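PDB 3FAW: reticulocyte binding protein from Streptococcus agalactiae COH1, which probably hydrolyses alpha-1,6-glucosidic branch links of pullulan and glycogen-like glucans as a secreted, cell-wall-linked pullulanase of the alpha-amylase type. Local coordinates for residues 502-507 and 516-521; 523-528 and 568-573; 552-557 and 710-715; 469-474 and 510-515. One frame throughout, in Å; residues are numbered along the deposited sequence.

Contact 1: 502-507 and 516-521. With CA (calcium ion), chain E.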
# COMPACT_ATOMS: atom_id res chain seq x y z
N ALA A 502 7.90 2.19 11.51
CA ALA A 502 8.38 2.29 10.13
C ALA A 502 7.69 3.44 9.39
O ALA A 502 6.91 3.23 8.46
CB ALA A 502 8.14 0.97 9.41
N ASP A 503 7.98 4.66 9.83
CA ASP A 503 7.32 5.86 9.31
C ASP A 503 8.37 6.84 8.77
O ASP A 503 9.50 6.45 8.50
CB ASP A 503 6.41 6.47 10.39
CG ASP A 503 7.18 6.99 11.60
OD1 ASP A 503 8.41 7.21 11.50
OD2 ASP A 503 6.54 7.20 12.65
N GLN A 504 7.99 8.10 8.60
CA GLN A 504 8.88 9.12 8.00
C GLN A 504 10.12 9.44 8.83
O GLN A 504 11.16 9.80 8.27
CB GLN A 504 8.09 10.41 7.71
CG GLN A 504 7.31 10.37 6.40
CD GLN A 504 6.42 11.59 6.20
OE1 GLN A 504 6.06 12.28 7.16
NE2 GLN A 504 6.06 11.87 4.95
N ASP A 505 10.02 9.30 10.15
CA ASP A 505 11.17 9.53 11.05
C ASP A 505 12.18 8.38 11.05
O ASP A 505 13.30 8.54 11.53
CB ASP A 505 10.68 9.79 12.47
CG ASP A 505 9.83 11.04 12.56
OD1 ASP A 505 10.13 12.02 11.84
OD2 ASP A 505 8.86 11.05 13.35
N TRP A 506 11.78 7.24 10.49
CA TRP A 506 12.67 6.09 10.29
C TRP A 506 13.69 6.33 9.16
O TRP A 506 14.73 5.67 9.11
CB TRP A 506 11.81 4.86 9.97
CG TRP A 506 12.54 3.58 9.70
CD1 TRP A 506 13.68 3.12 10.30
CD2 TRP A 506 12.14 2.56 8.77
NE1 TRP A 506 14.02 1.89 9.79
CE2 TRP A 506 13.09 1.53 8.85
CE3 TRP A 506 11.08 2.43 7.87
CZ2 TRP A 506 13.01 0.38 8.06
CZ3 TRP A 506 11.00 1.29 7.09
CH2 TRP A 506 11.96 0.28 7.19
N MET A 507 13.40 7.28 8.28
CA MET A 507 14.23 7.52 7.10
C MET A 507 15.65 7.98 7.44
O MET A 507 16.58 7.69 6.70
CB MET A 507 13.56 8.53 6.15
CG MET A 507 12.27 8.04 5.49
SD MET A 507 12.41 6.51 4.53
CE MET A 507 12.08 5.31 5.83
N PHE A 516 6.40 8.19 0.94
CA PHE A 516 5.73 9.26 0.20
C PHE A 516 5.98 10.62 0.85
O PHE A 516 5.91 10.75 2.07
CB PHE A 516 4.23 8.99 0.10
CG PHE A 516 3.88 7.95 -0.91
CD1 PHE A 516 3.69 8.29 -2.25
CD2 PHE A 516 3.78 6.61 -0.55
CE1 PHE A 516 3.39 7.33 -3.19
CE2 PHE A 516 3.47 5.64 -1.49
CZ PHE A 516 3.28 6.00 -2.81
N SER A 517 6.28 11.61 0.01
CA SER A 517 6.51 12.97 0.47
C SER A 517 5.23 13.80 0.39
O SER A 517 4.92 14.39 -0.65
CB SER A 517 7.63 13.63 -0.33
OG SER A 517 7.89 14.94 0.16
N ASP A 518 4.49 13.86 1.49
CA ASP A 518 3.30 14.71 1.58
C ASP A 518 3.64 16.21 1.52
O ASP A 518 2.80 17.02 1.14
CB ASP A 518 2.45 14.38 2.82
CG ASP A 518 3.23 14.35 4.12
OD1 ASP A 518 4.47 14.16 4.11
OD2 ASP A 518 2.60 14.49 5.18
N ASP A 519 4.88 16.56 1.87
CA ASP A 519 5.34 17.95 1.84
C ASP A 519 5.38 18.54 0.43
O ASP A 519 4.91 19.65 0.20
CB ASP A 519 6.72 18.07 2.50
CG ASP A 519 7.03 19.48 2.97
OD1 ASP A 519 6.12 20.13 3.52
OD2 ASP A 519 8.19 19.92 2.83
N ILE A 520 5.96 17.80 -0.52
CA ILE A 520 5.99 18.25 -1.91
C ILE A 520 4.58 18.23 -2.52
O ILE A 520 4.23 19.12 -3.30
CB ILE A 520 6.99 17.44 -2.80
CG1 ILE A 520 7.24 18.18 -4.12
CG2 ILE A 520 6.49 16.03 -3.05
CD1 ILE A 520 8.33 17.56 -5.00
N ARG A 521 3.78 17.23 -2.15
CA ARG A 521 2.37 17.18 -2.56
C ARG A 521 1.65 18.46 -2.14
O ARG A 521 1.14 19.20 -2.99
CB ARG A 521 1.69 15.95 -1.95
CG ARG A 521 0.19 15.81 -2.24
CD ARG A 521 -0.46 14.80 -1.31
NE ARG A 521 -0.71 15.35 0.03
CZ ARG A 521 -1.01 14.63 1.11
NH1 ARG A 521 -1.10 13.31 1.05
NH2 ARG A 521 -1.22 15.24 2.28
CA CA E . 17.93 7.28 4.98
O HOH W 1 3.48 13.31 7.42
O HOH W 2 19.53 6.62 6.65
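One amide nitrogen makes every direct bond of this contact: Gln504 NE2 donates both to a backbone carbonyl and to a carboxylate. The straighter bond runs to Asp518 OD1, 2.9 Å from Gln504 NE2 with 171° at the hydrogen. The other, 3.1 Å from Gln504 NE2 to Phe516 O, is more bent at 141°. Both acceptors lie close to the amide plane, as the two N-H bonds require, whereas Asp518 OD1 is met from above its own carboxylate plane. A water closes the other side of the pair, donating to Gln504 OE1 and to Asp518 OD2. With the Gln504 chain extended beyond CG, the amide spans from the loop before strand 513-516 of the TIM barrel to the start of helix 518-525. Three residues further along the same loop, Met507 O binds a calcium ion at 2.2 Å. Asp518 OD1 also accepts from Asn557 ND2, so a third piece of chain joins the group. The CB of Phe516 points away from Gln504, and its ring meets Tyr569 and Phe616 edge-to-face. Bonded directly through NE2 and through the water at OE1, the amide of Gln504 has its flip settled, and the two N-H donors on Asp518 OD1 would favour a charged carboxylate.

Contact 2: 523-528 and 568-573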
# COMPACT_ATOMS: atom_id res chain seq x y z
N SER A 523 2.76 21.39 -0.90
CA SER A 523 3.36 22.64 -1.37
C SER A 523 3.00 22.95 -2.83
O SER A 523 2.76 24.10 -3.18
CB SER A 523 4.88 22.60 -1.20
OG SER A 523 5.23 22.49 0.16
N LEU A 524 2.96 21.91 -3.67
CA LEU A 524 2.67 22.10 -5.10
C LEU A 524 1.18 22.22 -5.44
O LEU A 524 0.81 23.05 -6.28
CB LEU A 524 3.29 20.97 -5.93
CG LEU A 524 4.82 20.87 -5.99
CD1 LEU A 524 5.24 19.93 -7.12
CD2 LEU A 524 5.46 22.24 -6.17
N LYS A 525 0.33 21.41 -4.81
CA LYS A 525 -1.10 21.37 -5.19
C LYS A 525 -2.09 21.04 -4.06
O LYS A 525 -3.22 20.63 -4.33
CB LYS A 525 -1.31 20.41 -6.38
CG LYS A 525 -0.57 19.07 -6.29
CD LYS A 525 -1.05 18.19 -5.13
CE LYS A 525 -2.47 17.67 -5.34
NZ LYS A 525 -2.82 16.62 -4.36
N SER A 526 -1.67 21.23 -2.81
CA SER A 526 -2.50 20.97 -1.62
C SER A 526 -2.75 19.49 -1.31
O SER A 526 -2.57 18.60 -2.16
CB SER A 526 -3.85 21.70 -1.69
OG SER A 526 -4.82 20.99 -2.46
N GLY A 527 -3.17 19.26 -0.07
CA GLY A 527 -3.52 17.93 0.43
C GLY A 527 -3.95 18.04 1.89
O GLY A 527 -4.19 19.13 2.38
N PHE A 528 -4.05 16.91 2.58
CA PHE A 528 -4.45 16.90 3.99
C PHE A 528 -3.50 17.77 4.84
O PHE A 528 -2.28 17.69 4.67
CB PHE A 528 -4.47 15.47 4.53
CG PHE A 528 -4.94 15.37 5.96
CD1 PHE A 528 -6.30 15.32 6.25
CD2 PHE A 528 -4.03 15.32 7.01
CE1 PHE A 528 -6.74 15.23 7.57
CE2 PHE A 528 -4.46 15.23 8.32
CZ PHE A 528 -5.82 15.18 8.60
N GLN A 568 8.52 11.06 -4.49
CA GLN A 568 7.94 12.34 -4.92
C GLN A 568 6.63 12.12 -5.66
O GLN A 568 6.58 11.39 -6.65
CB GLN A 568 8.90 13.09 -5.85
CG GLN A 568 10.33 13.29 -5.31
CD GLN A 568 10.44 14.44 -4.31
OE1 GLN A 568 9.49 14.75 -3.60
NE2 GLN A 568 11.62 15.05 -4.25
N TYR A 569 5.56 12.75 -5.17
CA TYR A 569 4.25 12.63 -5.81
C TYR A 569 3.36 13.84 -5.55
O TYR A 569 3.56 14.60 -4.59
CB TYR A 569 3.54 11.35 -5.36
CG TYR A 569 2.78 11.41 -4.04
CD1 TYR A 569 3.35 11.94 -2.89
CD2 TYR A 569 1.49 10.89 -3.95
CE1 TYR A 569 2.65 11.97 -1.68
CE2 TYR A 569 0.79 10.91 -2.76
CZ TYR A 569 1.37 11.45 -1.62
OH TYR A 569 0.66 11.46 -0.44
N ILE A 570 2.38 14.01 -6.44
CA ILE A 570 1.33 15.02 -6.25
C ILE A 570 -0.09 14.43 -6.37
O ILE A 570 -1.07 15.12 -6.09
CB ILE A 570 1.51 16.22 -7.21
CG1 ILE A 570 1.66 15.77 -8.67
CG2 ILE A 570 2.70 17.06 -6.76
CD1 ILE A 570 1.75 16.91 -9.67
N ALA A 571 -0.20 13.17 -6.76
CA ALA A 571 -1.50 12.48 -6.80
C ALA A 571 -1.35 10.97 -6.65
O ALA A 571 -0.27 10.41 -6.84
CB ALA A 571 -2.22 12.81 -8.08
N ALA A 572 -2.46 10.33 -6.31
CA ALA A 572 -2.53 8.88 -6.15
C ALA A 572 -3.99 8.46 -6.20
O ALA A 572 -4.86 9.30 -6.43
CB ALA A 572 -1.89 8.45 -4.84
N HIS A 573 -4.26 7.18 -5.97
CA HIS A 573 -5.64 6.67 -5.97
C HIS A 573 -6.50 7.37 -4.91
O HIS A 573 -7.70 7.54 -5.12
CB HIS A 573 -5.66 5.16 -5.78
CG HIS A 573 -5.33 4.72 -4.38
ND1 HIS A 573 -4.05 4.41 -3.98
CD2 HIS A 573 -6.11 4.58 -3.28
CE1 HIS A 573 -4.06 4.08 -2.70
NE2 HIS A 573 -5.30 4.18 -2.25
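Ile570, in the loop that follows strand 566-568 of the TIM barrel, packs against the last turn of helix 518-525. Its CG2 methyl lies 3.8 Å from Leu524 CD1, an apolar touch. Beside it the Lys525 chain passes over the isoleucine, Lys525 CG coming to 3.6 Å from Ile570 CB. From there the lysine doubles back, bent at both chi2 (64°) and chi3 (68°), which brings its ammonium group back to the backbone. Lys525 NZ makes a weak hydrogen bond to Ile570 O, and a second bond to Ser526 O, just after the helix. The buried amine thus ties the chain leaving the helix to the loop after the barrel strand. Ser526 has left helical geometry with a positive phi, which turns the chain away from the helix. Further out, Leu578 of helix 578-586 touches both Lys525 and Ile570, and Val581 adds to the cover of the lysine; Leu524 rests on Phe536 and on Ile547 of helix 544-551. Beyond Ile570 the loop runs on to His573, whose ND1 is hydrogen-bonded to Glu272. Lys525 NZ reaches Ser526 O at 3.0 Å, almost in line with that carbonyl, the C=O...N angle being 166°.

Contact 3: 552-557 and 710-715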
# COMPACT_ATOMS: atom_id res chain seq x y z
N LYS A 552 15.15 18.95 -4.27
CA LYS A 552 16.38 18.20 -3.92
C LYS A 552 16.14 16.92 -3.09
O LYS A 552 17.09 16.26 -2.67
CB LYS A 552 17.36 19.11 -3.15
CG LYS A 552 18.01 20.20 -3.99
CD LYS A 552 19.23 20.82 -3.30
CE LYS A 552 18.86 21.58 -2.02
NZ LYS A 552 20.07 22.14 -1.36
N ALA A 553 14.87 16.57 -2.87
CA ALA A 553 14.48 15.43 -2.04
C ALA A 553 14.84 15.66 -0.58
O ALA A 553 15.31 14.76 0.12
CB ALA A 553 15.12 14.13 -2.56
N GLN A 554 14.60 16.88 -0.12
CA GLN A 554 14.82 17.26 1.27
C GLN A 554 13.56 17.91 1.83
O GLN A 554 13.53 19.12 2.06
CB GLN A 554 16.02 18.20 1.37
CG GLN A 554 17.32 17.54 0.91
CD GLN A 554 18.45 18.53 0.73
OE1 GLN A 554 18.33 19.70 1.34
NE2 GLN A 554 19.43 18.23 0.04
N PRO A 555 12.50 17.11 2.04
CA PRO A 555 11.24 17.64 2.59
C PRO A 555 11.40 18.29 3.96
O PRO A 555 12.27 17.90 4.73
CB PRO A 555 10.35 16.39 2.68
CG PRO A 555 11.29 15.24 2.67
CD PRO A 555 12.40 15.66 1.78
N GLY A 556 10.54 19.26 4.24
CA GLY A 556 10.60 20.01 5.49
C GLY A 556 9.95 19.35 6.69
O GLY A 556 10.13 19.82 7.81
N ASN A 557 9.21 18.27 6.47
CA ASN A 557 8.48 17.60 7.57
C ASN A 557 9.12 16.29 8.08
O ASN A 557 8.64 15.71 9.04
CB ASN A 557 7.01 17.38 7.20
CG ASN A 557 6.82 16.41 6.05
OD1 ASN A 557 7.74 16.17 5.26
ND2 ASN A 557 5.62 15.86 5.94
N LEU A 710 22.60 10.06 -6.59
CA LEU A 710 22.65 8.98 -5.61
C LEU A 710 22.68 9.50 -4.17
O LEU A 710 22.04 8.92 -3.29
CB LEU A 710 23.87 8.09 -5.86
CG LEU A 710 23.91 7.35 -7.20
CD1 LEU A 710 24.27 8.30 -8.34
CD2 LEU A 710 24.90 6.20 -7.15
N SER A 711 23.40 10.60 -3.94
CA SER A 711 23.61 11.10 -2.58
C SER A 711 23.10 12.53 -2.38
O SER A 711 23.01 13.30 -3.33
CB SER A 711 25.10 11.04 -2.22
OG SER A 711 25.86 11.97 -2.98
N LYS A 712 22.77 12.84 -1.13
CA LYS A 712 22.49 14.21 -0.71
C LYS A 712 23.72 15.10 -0.90
O LYS A 712 23.60 16.26 -1.28
CB LYS A 712 22.05 14.23 0.76
CG LYS A 712 22.00 15.62 1.41
CD LYS A 712 21.19 15.62 2.69
CE LYS A 712 21.52 16.82 3.57
NZ LYS A 712 21.36 18.11 2.85
N ALA A 713 24.89 14.54 -0.62
CA ALA A 713 26.16 15.26 -0.74
C ALA A 713 26.34 15.88 -2.12
O ALA A 713 26.66 17.07 -2.23
CB ALA A 713 27.33 14.32 -0.42
N GLU A 714 26.12 15.09 -3.17
CA GLU A 714 26.30 15.58 -4.54
C GLU A 714 25.11 16.42 -5.02
O GLU A 714 25.27 17.29 -5.88
CB GLU A 714 26.61 14.43 -5.52
CG GLU A 714 25.46 13.51 -5.88
CD GLU A 714 25.93 12.25 -6.62
OE1 GLU A 714 27.13 12.16 -6.97
OE2 GLU A 714 25.09 11.35 -6.85
N ILE A 715 23.92 16.17 -4.46
CA ILE A 715 22.75 16.98 -4.76
C ILE A 715 22.94 18.43 -4.31
O ILE A 715 22.69 19.36 -5.09
CB ILE A 715 21.45 16.37 -4.15
CG1 ILE A 715 21.00 15.16 -4.98
CG2 ILE A 715 20.33 17.39 -4.12
CD1 ILE A 715 19.98 14.28 -4.29
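Lys552 lays the aliphatic part of its side chain along the CG2 methyl of Ile715, the two side chains sliding past each other in opposite directions. Lys552 CB and Ile715 CG2 are 3.6 Å apart, and Lys552 CD keeps to 3.7 Å from the same Ile715 CG2, so three successive methylenes share one methyl. With CG1 beside the backbone nitrogen (chi1 -76°), CG2 is the branch left to meet the lysine. Next to this apolar strip, Gln554 and Lys712 cross at about a right angle. Gln554 NE2 and Lys712 NZ approach to 3.4 Å, but both are donors and no bond joins them; both are bonded to Asp716, which takes a hydrogen bond from the amide and a salt bridge from Lys712, and this would account for their closeness. The same carboxylate also pairs with Lys552 and would offset the two ammonium charges, Lys552 NZ and Lys712 NZ lying 6.0 Å apart. Helix 712-718 begins here with a capping box: Ser711 OG accepts from Glu714 N at 3.1 Å, and Glu714 OE2 bonds weakly back to Ser711 N. Across from it, helix 544-551 ends in a Schellman motif, where Ala553 takes positive phi. Ile715 also rests on Pro563 and Gln612.

Contact 4: 469-474 and 510-515. With CA (calcium ion), chain E.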
# COMPACT_ATOMS: atom_id res chain seq x y z
N LEU A 469 13.21 -6.52 8.18
CA LEU A 469 13.37 -7.95 7.92
C LEU A 469 12.74 -8.35 6.59
O LEU A 469 13.33 -9.10 5.82
CB LEU A 469 12.77 -8.78 9.06
CG LEU A 469 12.97 -10.29 9.02
CD1 LEU A 469 14.46 -10.63 9.08
CD2 LEU A 469 12.22 -10.97 10.15
N ALA A 470 11.54 -7.84 6.32
CA ALA A 470 10.86 -8.09 5.05
C ALA A 470 11.72 -7.64 3.86
O ALA A 470 11.79 -8.32 2.84
CB ALA A 470 9.50 -7.40 5.01
N TYR A 471 12.38 -6.49 4.02
CA TYR A 471 13.26 -5.94 2.98
C TYR A 471 14.50 -6.82 2.81
O TYR A 471 14.89 -7.14 1.69
CB TYR A 471 13.67 -4.51 3.33
CG TYR A 471 14.63 -3.88 2.34
CD1 TYR A 471 14.17 -3.31 1.15
CD2 TYR A 471 16.00 -3.86 2.58
CE1 TYR A 471 15.04 -2.74 0.24
CE2 TYR A 471 16.88 -3.28 1.67
CZ TYR A 471 16.39 -2.73 0.51
OH TYR A 471 17.26 -2.16 -0.39
N LYS A 472 15.11 -7.19 3.93
CA LYS A 472 16.31 -8.03 3.93
C LYS A 472 16.07 -9.33 3.17
O LYS A 472 16.84 -9.70 2.28
CB LYS A 472 16.75 -8.33 5.37
CG LYS A 472 18.08 -9.07 5.49
CD LYS A 472 18.46 -9.28 6.95
CE LYS A 472 19.80 -9.99 7.09
NZ LYS A 472 20.15 -10.27 8.51
N GLU A 473 14.97 -10.00 3.51
CA GLU A 473 14.59 -11.28 2.90
C GLU A 473 14.26 -11.15 1.42
O GLU A 473 14.67 -11.98 0.61
CB GLU A 473 13.40 -11.89 3.64
CG GLU A 473 13.71 -12.35 5.07
CD GLU A 473 14.58 -13.60 5.15
OE1 GLU A 473 14.67 -14.35 4.15
OE2 GLU A 473 15.18 -13.84 6.22
N ALA A 474 13.49 -10.11 1.08
CA ALA A 474 13.11 -9.85 -0.31
C ALA A 474 14.35 -9.50 -1.15
O ALA A 474 14.51 -10.01 -2.27
CB ALA A 474 12.09 -8.71 -0.38
N THR A 510 17.79 4.54 8.18
CA THR A 510 17.75 3.43 7.23
C THR A 510 17.83 3.95 5.80
O THR A 510 17.36 5.05 5.52
CB THR A 510 16.46 2.57 7.40
OG1 THR A 510 16.52 1.40 6.56
CG2 THR A 510 15.23 3.38 7.04
N ASP A 511 18.44 3.17 4.92
CA ASP A 511 18.39 3.42 3.47
C ASP A 511 17.84 2.17 2.77
O ASP A 511 18.49 1.60 1.89
CB ASP A 511 19.78 3.77 2.91
CG ASP A 511 20.27 5.16 3.31
OD1 ASP A 511 19.48 5.99 3.81
OD2 ASP A 511 21.47 5.43 3.11
N THR A 512 16.64 1.76 3.17
CA THR A 512 15.99 0.56 2.62
C THR A 512 14.68 0.93 1.92
O THR A 512 14.60 0.90 0.69
CB THR A 512 15.72 -0.48 3.73
OG1 THR A 512 14.93 0.10 4.77
CG2 THR A 512 17.04 -0.98 4.32
N VAL A 513 13.67 1.29 2.70
CA VAL A 513 12.34 1.60 2.17
C VAL A 513 12.14 3.11 2.09
O VAL A 513 12.47 3.83 3.04
CB VAL A 513 11.24 0.98 3.06
CG1 VAL A 513 9.87 1.29 2.51
CG2 VAL A 513 11.45 -0.53 3.18
N GLY A 514 11.61 3.59 0.96
CA GLY A 514 11.29 5.01 0.76
C GLY A 514 9.85 5.34 1.13
O GLY A 514 8.98 4.49 1.05
N VAL A 515 9.60 6.58 1.54
CA VAL A 515 8.25 7.00 1.94
C VAL A 515 7.72 8.15 1.09
O VAL A 515 8.49 8.99 0.60
CB VAL A 515 8.18 7.41 3.43
CG1 VAL A 515 8.57 6.24 4.33
CG2 VAL A 515 9.07 8.63 3.69
CA CA E . 17.93 7.28 4.98
O HOH W 2 19.53 6.62 6.65
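The contact joins helix 464-477 of the TIM barrel to the turn that leads into barrel strand 513-516, next to a calcium site. It is centred on a CH-pi interaction: Thr512 presents its CB over one face of the Tyr471 ring, 3.6 Å from the centroid and 15° off the ring normal. The threonine methyl leans toward one side of the ring, with Thr512 CG2 at 3.5 Å from Tyr471 CE2. Tyr471 reaches out from the helix with CG anti to its own nitrogen (chi1 178°), which carries the ring across to the turn. Val513 CG2 meets the same ring obliquely, 4.4 Å from Tyr471 CD1, and Met483 of the neighbouring barrel strand touches both Tyr471 and Val513. No hydrogen bond crosses between the two segments, so the packing is carried by carbon atoms. Polar bonds instead shape the turn itself: Thr512 OG1 shares a hydrogen bond of 2.7 Å with Thr510 OG1. Just before it, the chain wraps the metal. Thr510 O and Asp511 OD1 both bind the calcium ion, alongside a water, Met507 O and the carboxylates of Asp561 and Asp565. The CB of Asp511 points away from the helix, while that of Thr512 points toward it. The Asp511 OD1 to calcium distance is 2.3 Å, and that from Thr510 O to the metal is 2.4 Å.

Contacts 1 and 2 are buried and share helix 518-525, one at its start and the other at its end; Arg521 of the first probably hydrogen-bonds Tyr569 of the second. Contacts 3 and 4 are only partly buried. Contact 1 is polar, contact 4 is a carbon-to-ring packing, and contacts 2 and 3 mix aliphatic packing with a lysine. Contacts 1 and 4 share one calcium ion and its water, and strand 513-516 leads from one to the other. Contact 3, farthest from the centre of the chain, joins contact 1 through Gly556, whose N probably bonds Asp519. Contacts 2 and 4 do not touch.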